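Local coordinates for protein hydrogenase (NiFe) small subunit HydA (Allochromatium vinosum, PDB 3MYR) that probably oxidises hydrogen with the large subunit, its iron-sulfur clusters passing electrons between the active site and an external acceptor, at residues L39-T44 and E51-A56; Q59-N64 and M98-H103; Q121-P126 and F255-G260. All coordinates share one frame; numbering follows the deposited sequence.

How the contacts relate
Contacts 1 and 2 are neighbours in the N-terminal flavodoxin-like domain, their centres 13 Å apart, and both use helix 50-63. In contact 1 that helix meets strand 38-41; in contact 2 its later turns meet helix 93-101. They touch directly where Asp40 OD1 lies 3.7 Å from Ala60 CB. Contact 3 comes last along the chain, with its centre about 33 Å from each of the other two and its nearest atoms about 19 Å from contact 1 and 16 Å from contact 2. It joins the first domain to the C-terminal one beside an iron-sulfur cluster, whereas the first two shape one flank of the domain.

Contact 1. Residues L39-T44 and E51-A56; sequences LDYHHT and EAAEAA
Tyr41 and Glu54 join strand 38-41 to helix 50-63, the first half of a beta-alpha-beta crossover in the flavodoxin-like domain: the helix leads on to strand 69-77, and strand 5-10 lies between the two in the sheet. The axes of residues 39-41 and 51-56 approach to 8.1 Å, their directions 130° apart.

The close side is built on small residues. Ala56 points its methyl at the strand, where Ala56 CB sits 3.8 Å from Asp40 O; alanine suits the spot, its single methyl letting the helix lie close to the strand carbonyl. One turn earlier, Ala53 O comes to the edge of the Tyr41 ring, 3.4 Å from CD1, near the ring plane. With CG anti to the backbone N (chi1 -178°), the tyrosine ring runs alongside the helix and brings its hydroxyl to the carboxylate of Glu54. There the hydroxyl is gripped twice. Tyr41 OH donates to the syn lone pair of Glu54 OE1 at 2.6 Å, with ring and carboxylate planes nearly perpendicular, and accepts from His43 NE2 at 2.7 Å, in the imidazole plane. Tyrosine suits the place because its apolar ring lies beside the helix backbone while its OH can donate one hydrogen bond and accept another.

A looser contact within the buried part is that of Ala53 CB, 4.5 Å from Tyr41 CE1. The solvent side holds Ala55, turned away from the strand and exposed, and the partly exposed Glu54. Glu54 starts out away from the strand too, but its chain bends at chi2 and brings the carboxylate back. Its OE2 forms a salt bridge with Arg57, and Pro9 of the large subunit packs against both Glu54 and His43. The imidazole itself comes no nearer to the carboxylate than 4.4 Å, from His43 NE2 to Glu54 OE1.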
loop_
_atom_site.group_PDB
_atom_site.type_symbol
_atom_site.label_atom_id
_atom_site.label_comp_id
_atom_site.label_asym_id
_atom_site.label_seq_id
_atom_site.Cartn_x
_atom_site.Cartn_y
_atom_site.Cartn_z
ATOM N N LEU A 39 -12.988 -13.477 -12.159
ATOM C CA LEU A 39 -12.348 -12.160 -12.079
ATOM C C LEU A 39 -11.297 -12.159 -13.197
ATOM O O LEU A 39 -10.242 -12.800 -13.085
ATOM C CB LEU A 39 -11.665 -11.988 -10.702
ATOM C CG LEU A 39 -10.783 -10.733 -10.567
ATOM C CD1 LEU A 39 -11.683 -9.434 -10.745
ATOM C CD2 LEU A 39 -9.988 -10.648 -9.201
ATOM N N ASP A 40 -11.592 -11.480 -14.307
ATOM C CA ASP A 40 -10.824 -11.683 -15.534
ATOM C C ASP A 40 -9.707 -10.675 -15.758
ATOM O O ASP A 40 -8.826 -10.886 -16.596
ATOM C CB ASP A 40 -11.770 -11.672 -16.708
ATOM C CG ASP A 40 -12.699 -12.908 -16.722
ATOM O OD1 ASP A 40 -13.830 -12.812 -17.264
ATOM O OD2 ASP A 40 -12.316 -13.996 -16.194
ATOM N N TYR A 41 -9.715 -9.610 -14.960
ATOM C CA TYR A 41 -8.692 -8.593 -15.061
ATOM C C TYR A 41 -8.630 -7.818 -13.759
ATOM O O TYR A 41 -9.669 -7.363 -13.242
ATOM C CB TYR A 41 -9.067 -7.663 -16.204
ATOM C CG TYR A 41 -8.100 -6.562 -16.497
ATOM C CD1 TYR A 41 -6.970 -6.767 -17.335
ATOM C CD2 TYR A 41 -8.298 -5.293 -15.952
ATOM C CE1 TYR A 41 -6.146 -5.734 -17.637
ATOM C CE2 TYR A 41 -7.468 -4.208 -16.289
ATOM C CZ TYR A 41 -6.412 -4.432 -17.124
ATOM O OH TYR A 41 -5.600 -3.353 -17.419
ATOM N N HIS A 42 -7.434 -7.695 -13.212
ATOM C CA HIS A 42 -7.227 -7.012 -11.938
ATOM C C HIS A 42 -5.734 -6.854 -11.787
ATOM O O HIS A 42 -5.038 -7.847 -11.648
ATOM C CB HIS A 42 -7.739 -7.764 -10.739
ATOM C CG HIS A 42 -7.751 -6.904 -9.505
ATOM N ND1 HIS A 42 -6.672 -6.102 -9.155
ATOM C CD2 HIS A 42 -8.764 -6.563 -8.664
ATOM C CE1 HIS A 42 -7.015 -5.346 -8.120
ATOM N NE2 HIS A 42 -8.279 -5.599 -7.811
ATOM N N HIS A 43 -5.262 -5.630 -11.950
ATOM C CA HIS A 43 -3.821 -5.265 -11.972
ATOM C C HIS A 43 -3.057 -5.763 -10.793
ATOM O O HIS A 43 -1.878 -6.088 -10.930
ATOM C CB HIS A 43 -3.586 -3.734 -11.943
ATOM C CG HIS A 43 -3.727 -3.062 -13.270
ATOM N ND1 HIS A 43 -3.372 -1.738 -13.471
ATOM C CD2 HIS A 43 -4.223 -3.507 -14.458
ATOM C CE1 HIS A 43 -3.644 -1.391 -14.723
ATOM N NE2 HIS A 43 -4.169 -2.445 -15.340
ATOM N N THR A 44 -3.683 -5.749 -9.628
ATOM C CA THR A 44 -2.953 -6.101 -8.412
ATOM C C THR A 44 -2.546 -7.566 -8.392
ATOM O O THR A 44 -1.538 -7.923 -7.775
ATOM C CB THR A 44 -3.750 -5.736 -7.128
ATOM O OG1 THR A 44 -4.119 -4.361 -7.201
ATOM C CG2 THR A 44 -2.881 -5.932 -5.868
ATOM N N GLU A 51 0.847 -6.602 -22.695
ATOM C CA GLU A 51 -0.182 -6.997 -23.668
ATOM C C GLU A 51 -0.918 -8.293 -23.276
ATOM O O GLU A 51 -2.071 -8.431 -23.626
ATOM C CB GLU A 51 0.471 -7.148 -25.096
ATOM C CG GLU A 51 1.984 -6.752 -25.129
ATOM C CD GLU A 51 3.080 -7.853 -24.498
ATOM O OE1 GLU A 51 3.611 -7.646 -23.314
ATOM O OE2 GLU A 51 3.462 -8.864 -25.247
ATOM N N ALA A 52 -0.284 -9.265 -22.619
ATOM C CA ALA A 52 -1.015 -10.461 -22.240
ATOM C C ALA A 52 -2.145 -10.085 -21.244
ATOM O O ALA A 52 -3.199 -10.689 -21.227
ATOM C CB ALA A 52 -0.092 -11.466 -21.583
ATOM N N ALA A 53 -1.873 -9.137 -20.362
ATOM C CA ALA A 53 -2.881 -8.671 -19.412
ATOM C C ALA A 53 -3.996 -7.895 -20.138
ATOM O O ALA A 53 -5.174 -8.161 -19.897
ATOM C CB ALA A 53 -2.258 -7.823 -18.310
ATOM N N GLU A 54 -3.628 -6.945 -20.990
ATOM C CA GLU A 54 -4.635 -6.221 -21.794
ATOM C C GLU A 54 -5.507 -7.178 -22.652
ATOM O O GLU A 54 -6.734 -7.027 -22.693
ATOM C CB GLU A 54 -3.999 -5.137 -22.669
ATOM C CG GLU A 54 -3.373 -4.021 -21.839
ATOM C CD GLU A 54 -4.375 -3.503 -20.775
ATOM O OE1 GLU A 54 -4.071 -3.610 -19.552
ATOM O OE2 GLU A 54 -5.507 -3.109 -21.150
ATOM N N ALA A 55 -4.878 -8.187 -23.262
ATOM C CA ALA A 55 -5.627 -9.143 -24.085
ATOM C C ALA A 55 -6.668 -9.864 -23.207
ATOM O O ALA A 55 -7.735 -10.168 -23.680
ATOM C CB ALA A 55 -4.665 -10.157 -24.805
ATOM N N ALA A 56 -6.393 -10.080 -21.916
ATOM C CA ALA A 56 -7.369 -10.785 -21.110
ATOM C C ALA A 56 -8.587 -9.890 -20.868
ATOM O O ALA A 56 -9.741 -10.384 -20.863
ATOM C CB ALA A 56 -6.743 -11.252 -19.749
#

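Contact 2. Residues Q59-N64 and M98-H103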
loop_
_atom_site.group_PDB
_atom_site.type_symbol
_atom_site.label_atom_id
_atom_site.label_comp_id
_atom_site.label_asym_id
_atom_site.label_seq_id
_atom_site.Cartn_x
_atom_site.Cartn_y
_atom_site.Cartn_z
ATOM N N GLN A 59 -10.585 -9.871 -24.213
ATOM C CA GLN A 59 -11.254 -11.135 -24.483
ATOM C C GLN A 59 -12.463 -11.333 -23.526
ATOM O O GLN A 59 -13.541 -11.768 -23.920
ATOM C CB GLN A 59 -10.259 -12.273 -24.351
ATOM C CG GLN A 59 -10.850 -13.663 -24.733
ATOM C CD GLN A 59 -9.944 -14.840 -24.330
ATOM O OE1 GLN A 59 -8.767 -14.656 -24.006
ATOM N NE2 GLN A 59 -10.505 -16.050 -24.330
ATOM N N ALA A 60 -12.313 -10.939 -22.275
ATOM C CA ALA A 60 -13.478 -10.880 -21.397
ATOM C C ALA A 60 -14.582 -10.013 -21.959
ATOM O O ALA A 60 -15.727 -10.405 -21.900
ATOM C CB ALA A 60 -13.090 -10.425 -19.949
ATOM N N MET A 61 -14.271 -8.825 -22.449
ATOM C CA MET A 61 -15.303 -7.955 -22.964
ATOM C C MET A 61 -15.970 -8.592 -24.219
ATOM O O MET A 61 -17.184 -8.511 -24.369
ATOM C CB MET A 61 -14.748 -6.583 -23.331
ATOM C CG MET A 61 -14.307 -5.724 -22.083
ATOM S SD MET A 61 -13.174 -4.454 -22.664
ATOM C CE MET A 61 -14.129 -3.661 -23.963
ATOM N N ASP A 62 -15.167 -9.249 -25.063
ATOM C CA ASP A 62 -15.658 -9.905 -26.294
ATOM C C ASP A 62 -16.613 -11.088 -25.981
ATOM O O ASP A 62 -17.693 -11.167 -26.518
ATOM C CB ASP A 62 -14.445 -10.397 -27.110
ATOM C CG ASP A 62 -14.841 -10.958 -28.513
ATOM O OD1 ASP A 62 -15.493 -10.210 -29.266
ATOM O OD2 ASP A 62 -14.482 -12.126 -28.879
ATOM N N GLU A 63 -16.233 -11.960 -25.055
ATOM C CA GLU A 63 -16.952 -13.190 -24.819
ATOM C C GLU A 63 -18.157 -13.047 -23.914
ATOM O O GLU A 63 -19.000 -13.910 -23.905
ATOM C CB GLU A 63 -15.980 -14.217 -24.247
ATOM C CG GLU A 63 -14.892 -14.468 -25.309
ATOM C CD GLU A 63 -13.946 -15.627 -25.035
ATOM O OE1 GLU A 63 -13.290 -16.057 -26.027
ATOM O OE2 GLU A 63 -13.826 -16.081 -23.876
ATOM N N ASN A 64 -18.270 -11.941 -23.184
ATOM C CA ASN A 64 -19.332 -11.814 -22.207
ATOM C C ASN A 64 -20.138 -10.567 -22.447
ATOM O O ASN A 64 -20.710 -9.980 -21.508
ATOM C CB ASN A 64 -18.693 -11.741 -20.837
ATOM C CG ASN A 64 -17.976 -13.018 -20.479
ATOM O OD1 ASN A 64 -18.600 -14.035 -20.301
ATOM N ND2 ASN A 64 -16.661 -12.979 -20.463
ATOM N N MET A 98 -14.661 4.331 -20.889
ATOM C CA MET A 98 -15.810 4.419 -21.766
ATOM C C MET A 98 -15.861 3.166 -22.608
ATOM O O MET A 98 -16.934 2.612 -22.815
ATOM C CB MET A 98 -15.804 5.703 -22.662
ATOM C CG MET A 98 -15.896 7.039 -21.813
ATOM S SD MET A 98 -17.099 6.963 -20.465
ATOM C CE MET A 98 -18.606 7.084 -21.479
ATOM N N GLU A 99 -14.703 2.670 -23.057
ATOM C CA GLU A 99 -14.720 1.480 -23.922
ATOM C C GLU A 99 -15.103 0.191 -23.093
ATOM O O GLU A 99 -15.832 -0.647 -23.583
ATOM C CB GLU A 99 -13.372 1.357 -24.632
ATOM C CG GLU A 99 -12.886 -0.069 -24.840
ATOM C CD GLU A 99 -11.372 -0.177 -25.207
ATOM O OE1 GLU A 99 -11.016 0.292 -26.317
ATOM O OE2 GLU A 99 -10.556 -0.721 -24.402
ATOM N N THR A 100 -14.698 0.081 -21.824
ATOM C CA THR A 100 -14.973 -1.114 -21.072
ATOM C C THR A 100 -16.425 -1.139 -20.547
ATOM O O THR A 100 -17.068 -2.196 -20.534
ATOM C CB THR A 100 -14.017 -1.189 -19.891
ATOM O OG1 THR A 100 -12.687 -1.052 -20.399
ATOM C CG2 THR A 100 -14.122 -2.494 -19.181
ATOM N N VAL A 101 -16.983 0.013 -20.176
ATOM C CA VAL A 101 -18.360 0.005 -19.660
ATOM C C VAL A 101 -19.374 -0.115 -20.814
ATOM O O VAL A 101 -20.509 -0.452 -20.566
ATOM C CB VAL A 101 -18.734 1.214 -18.754
ATOM C CG1 VAL A 101 -17.718 1.380 -17.612
ATOM C CG2 VAL A 101 -18.832 2.508 -19.581
ATOM N N GLU A 102 -18.989 0.160 -22.050
ATOM C CA GLU A 102 -19.990 0.227 -23.137
ATOM C C GLU A 102 -20.914 -1.013 -23.195
ATOM O O GLU A 102 -22.106 -0.883 -23.259
ATOM C CB GLU A 102 -19.361 0.425 -24.518
ATOM C CG GLU A 102 -20.487 0.729 -25.547
ATOM C CD GLU A 102 -19.968 1.015 -26.925
ATOM O OE1 GLU A 102 -20.777 1.523 -27.739
ATOM O OE2 GLU A 102 -18.772 0.726 -27.210
ATOM N N HIS A 103 -20.366 -2.196 -23.012
ATOM C CA HIS A 103 -21.190 -3.415 -23.045
ATOM C C HIS A 103 -21.292 -4.153 -21.730
ATOM O O HIS A 103 -21.618 -5.339 -21.739
ATOM C CB HIS A 103 -20.614 -4.341 -24.138
ATOM C CG HIS A 103 -20.698 -3.733 -25.517
ATOM N ND1 HIS A 103 -21.910 -3.378 -26.099
ATOM C CD2 HIS A 103 -19.728 -3.301 -26.365
ATOM C CE1 HIS A 103 -21.681 -2.803 -27.272
ATOM N NE2 HIS A 103 -20.367 -2.772 -27.470
#
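Ala60 O, just before the Met61 that meets Glu99 and Thr100, is held twice at the end of helix 50-63: by Asn64 ND2 at 3.1 Å, in the carbonyl plane on a lone pair, and weakly by Asn64 N. Asparagine suits this first non-helical position, since its short amide folds back to hydrogen-bond a carbonyl of the last turn. The contact packs two helices lying on one face of the flavodoxin-like sheet, 50-63 and 93-101.

Met61 carries it. Its side chain sets out toward the other helix, and the flexible thioether bends at its last torsion (chi3 54°), which lays Met61 CE 3.5 Å from Glu99 O. The same methyl touches Glu99 CG, while SD lies against Thr100 CG2; the methionine chain crosses both side chains at about a right angle. Shortened to an alanine here, the side chain would lose its sulfur and methyl, which is likely to open a gap between the helices and leave Thr100 CG2 without its sulfur neighbour. The polar ends of the partners turn elsewhere: Glu99 OE2 makes a salt bridge with Arg57, and Thr100 OG1 bonds to Ile96 O in its own helix. Beneath, Met61 rests on Ile7 of the sheet, and Met61 CE also comes within 3.9 Å of Thr100 CA.

Contact 3. Residues Q121-P126 and F255-G260; sequences QARPNP and FWDAGG
This is a loop-to-loop contact between the two domains of the small subunit: residues 121-126 belong to the flavodoxin-like domain, between helix 118-121 and strand 129-130, and residues 255-260 to the C-terminal domain that holds the other two clusters. It lies close to the [4Fe-4S] cluster of the first domain, about 5 Å from the side chain of Trp256, which also approaches the cluster ligand Cys147.

Asp257 supplies the polar link. Asp257 OD2 accepts the backbone N-H of Arg123 at 2.9 Å (N to OD2), an almost straight bond (160°) that arrives on the syn side, 19° out of the carboxylate plane. Aspartate fits because its short chain brings a carboxylate directly to the backbone. Its other oxygen, OD1, is salt-bridged to Arg48 of the large subunit, which also bonds to Arg123 O, so one arginine of the partner chain ties both loops together. The side chain of Arg123 runs obliquely across the carboxylate with its aliphatic part, CD lying 4.1 Å from Asp257 CG; its own guanidinium stays at longer range, with Arg123 NH2 4.6 Å from Asp257 OD1.

The 121-126 loop is shaped by a cis peptide before Pro124, in a type VIa turn closed by Asn125 N donating to Ala122 O at 2.8 Å. On the apolar side Ala122 turns its methyl toward the other loop. It is small enough to fit beside the start of the tryptophan side chain, Ala122 CB lying 3.7 Å from Trp256 CB.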
loop_
_atom_site.group_PDB
_atom_site.type_symbol
_atom_site.label_atom_id
_atom_site.label_comp_id
_atom_site.label_asym_id
_atom_site.label_seq_id
_atom_site.Cartn_x
_atom_site.Cartn_y
_atom_site.Cartn_z
ATOM N N GLN A 121 -10.077 14.644 -6.549
ATOM C CA GLN A 121 -11.002 15.719 -6.872
ATOM C C GLN A 121 -11.088 16.818 -5.801
ATOM O O GLN A 121 -11.659 17.890 -6.064
ATOM C CB GLN A 121 -12.392 15.159 -7.172
ATOM C CG GLN A 121 -13.274 16.180 -7.848
ATOM C CD GLN A 121 -14.608 16.346 -7.196
ATOM O OE1 GLN A 121 -15.597 16.199 -7.907
ATOM N NE2 GLN A 121 -14.679 16.410 -5.845
ATOM N N ALA A 122 -10.473 16.606 -4.631
ATOM C CA ALA A 122 -10.516 17.615 -3.599
ATOM C C ALA A 122 -9.776 18.889 -4.117
ATOM O O ALA A 122 -8.808 18.802 -4.920
ATOM C CB ALA A 122 -9.815 17.057 -2.313
ATOM N N ARG A 123 -10.181 20.077 -3.627
ATOM C CA ARG A 123 -9.540 21.328 -4.072
ATOM C C ARG A 123 -8.030 21.271 -4.039
ATOM O O ARG A 123 -7.456 20.946 -3.001
ATOM C CB ARG A 123 -10.022 22.507 -3.181
ATOM C CG ARG A 123 -11.412 22.947 -3.637
ATOM C CD ARG A 123 -12.221 23.742 -2.611
ATOM N NE ARG A 123 -11.491 24.847 -1.942
ATOM C CZ ARG A 123 -11.860 25.346 -0.733
ATOM N NH1 ARG A 123 -11.181 26.350 -0.175
ATOM N NH2 ARG A 123 -12.923 24.837 -0.054
ATOM N N PRO A 124 -7.362 21.744 -5.124
ATOM C CA PRO A 124 -7.971 22.416 -6.278
ATOM C C PRO A 124 -8.104 21.463 -7.476
ATOM O O PRO A 124 -8.209 21.919 -8.600
ATOM C CB PRO A 124 -6.934 23.520 -6.619
ATOM C CG PRO A 124 -5.609 22.854 -6.288
ATOM C CD PRO A 124 -5.940 22.107 -4.965
ATOM N N ASN A 125 -8.162 20.169 -7.233
ATOM C CA ASN A 125 -8.334 19.196 -8.310
ATOM C C ASN A 125 -7.320 19.354 -9.488
ATOM O O ASN A 125 -7.693 19.670 -10.600
ATOM C CB ASN A 125 -9.770 19.253 -8.830
ATOM C CG ASN A 125 -10.109 18.037 -9.715
ATOM O OD1 ASN A 125 -9.269 17.164 -9.974
ATOM N ND2 ASN A 125 -11.273 18.010 -10.203
ATOM N N PRO A 126 -6.033 19.140 -9.242
ATOM C CA PRO A 126 -5.039 19.447 -10.280
ATOM C C PRO A 126 -5.126 18.618 -11.591
ATOM O O PRO A 126 -4.563 19.042 -12.613
ATOM C CB PRO A 126 -3.685 19.134 -9.591
ATOM C CG PRO A 126 -3.961 18.751 -8.211
ATOM C CD PRO A 126 -5.436 18.887 -7.917
ATOM N N PHE A 255 -16.055 14.987 1.046
ATOM C CA PHE A 255 -15.847 15.054 2.479
ATOM C C PHE A 255 -14.506 15.699 2.804
ATOM O O PHE A 255 -14.346 16.226 3.882
ATOM C CB PHE A 255 -15.964 13.663 3.150
ATOM C CG PHE A 255 -14.756 12.771 2.932
ATOM C CD1 PHE A 255 -13.753 12.694 3.930
ATOM C CD2 PHE A 255 -14.679 11.932 1.809
ATOM C CE1 PHE A 255 -12.664 11.843 3.762
ATOM C CE2 PHE A 255 -13.593 11.025 1.631
ATOM C CZ PHE A 255 -12.600 10.956 2.621
ATOM N N TRP A 256 -13.554 15.644 1.870
ATOM C CA TRP A 256 -12.246 16.273 2.097
ATOM C C TRP A 256 -12.354 17.773 2.217
ATOM O O TRP A 256 -11.466 18.396 2.788
ATOM C CB TRP A 256 -11.274 16.009 0.931
ATOM C CG TRP A 256 -11.012 14.509 0.741
ATOM C CD1 TRP A 256 -11.471 13.725 -0.270
ATOM C CD2 TRP A 256 -10.160 13.688 1.539
ATOM N NE1 TRP A 256 -11.041 12.412 -0.101
ATOM C CE2 TRP A 256 -10.190 12.374 0.975
ATOM C CE3 TRP A 256 -9.383 13.929 2.699
ATOM C CZ2 TRP A 256 -9.454 11.292 1.513
ATOM C CZ3 TRP A 256 -8.655 12.868 3.259
ATOM C CH2 TRP A 256 -8.741 11.525 2.696
ATOM N N ASP A 257 -13.395 18.356 1.626
ATOM C CA ASP A 257 -13.510 19.790 1.611
ATOM C C ASP A 257 -14.596 20.273 2.551
ATOM O O ASP A 257 -15.168 21.316 2.296
ATOM C CB ASP A 257 -13.732 20.303 0.159
ATOM C CG ASP A 257 -12.449 20.111 -0.724
ATOM O OD1 ASP A 257 -11.367 20.488 -0.204
ATOM O OD2 ASP A 257 -12.496 19.563 -1.880
ATOM N N ALA A 258 -14.890 19.533 3.612
ATOM C CA ALA A 258 -15.952 19.978 4.513
ATOM C C ALA A 258 -15.453 20.864 5.667
ATOM O O ALA A 258 -16.085 20.864 6.680
ATOM C CB ALA A 258 -16.743 18.743 5.093
ATOM N N GLY A 259 -14.397 21.642 5.540
ATOM C CA GLY A 259 -13.906 22.426 6.694
ATOM C C GLY A 259 -12.898 21.539 7.440
ATOM O O GLY A 259 -12.618 20.468 7.010
ATOM N N GLY A 260 -12.321 21.894 8.551
ATOM C CA GLY A 260 -11.357 20.862 9.102
ATOM C C GLY A 260 -11.984 19.606 9.721
ATOM O O GLY A 260 -13.101 19.616 10.239
#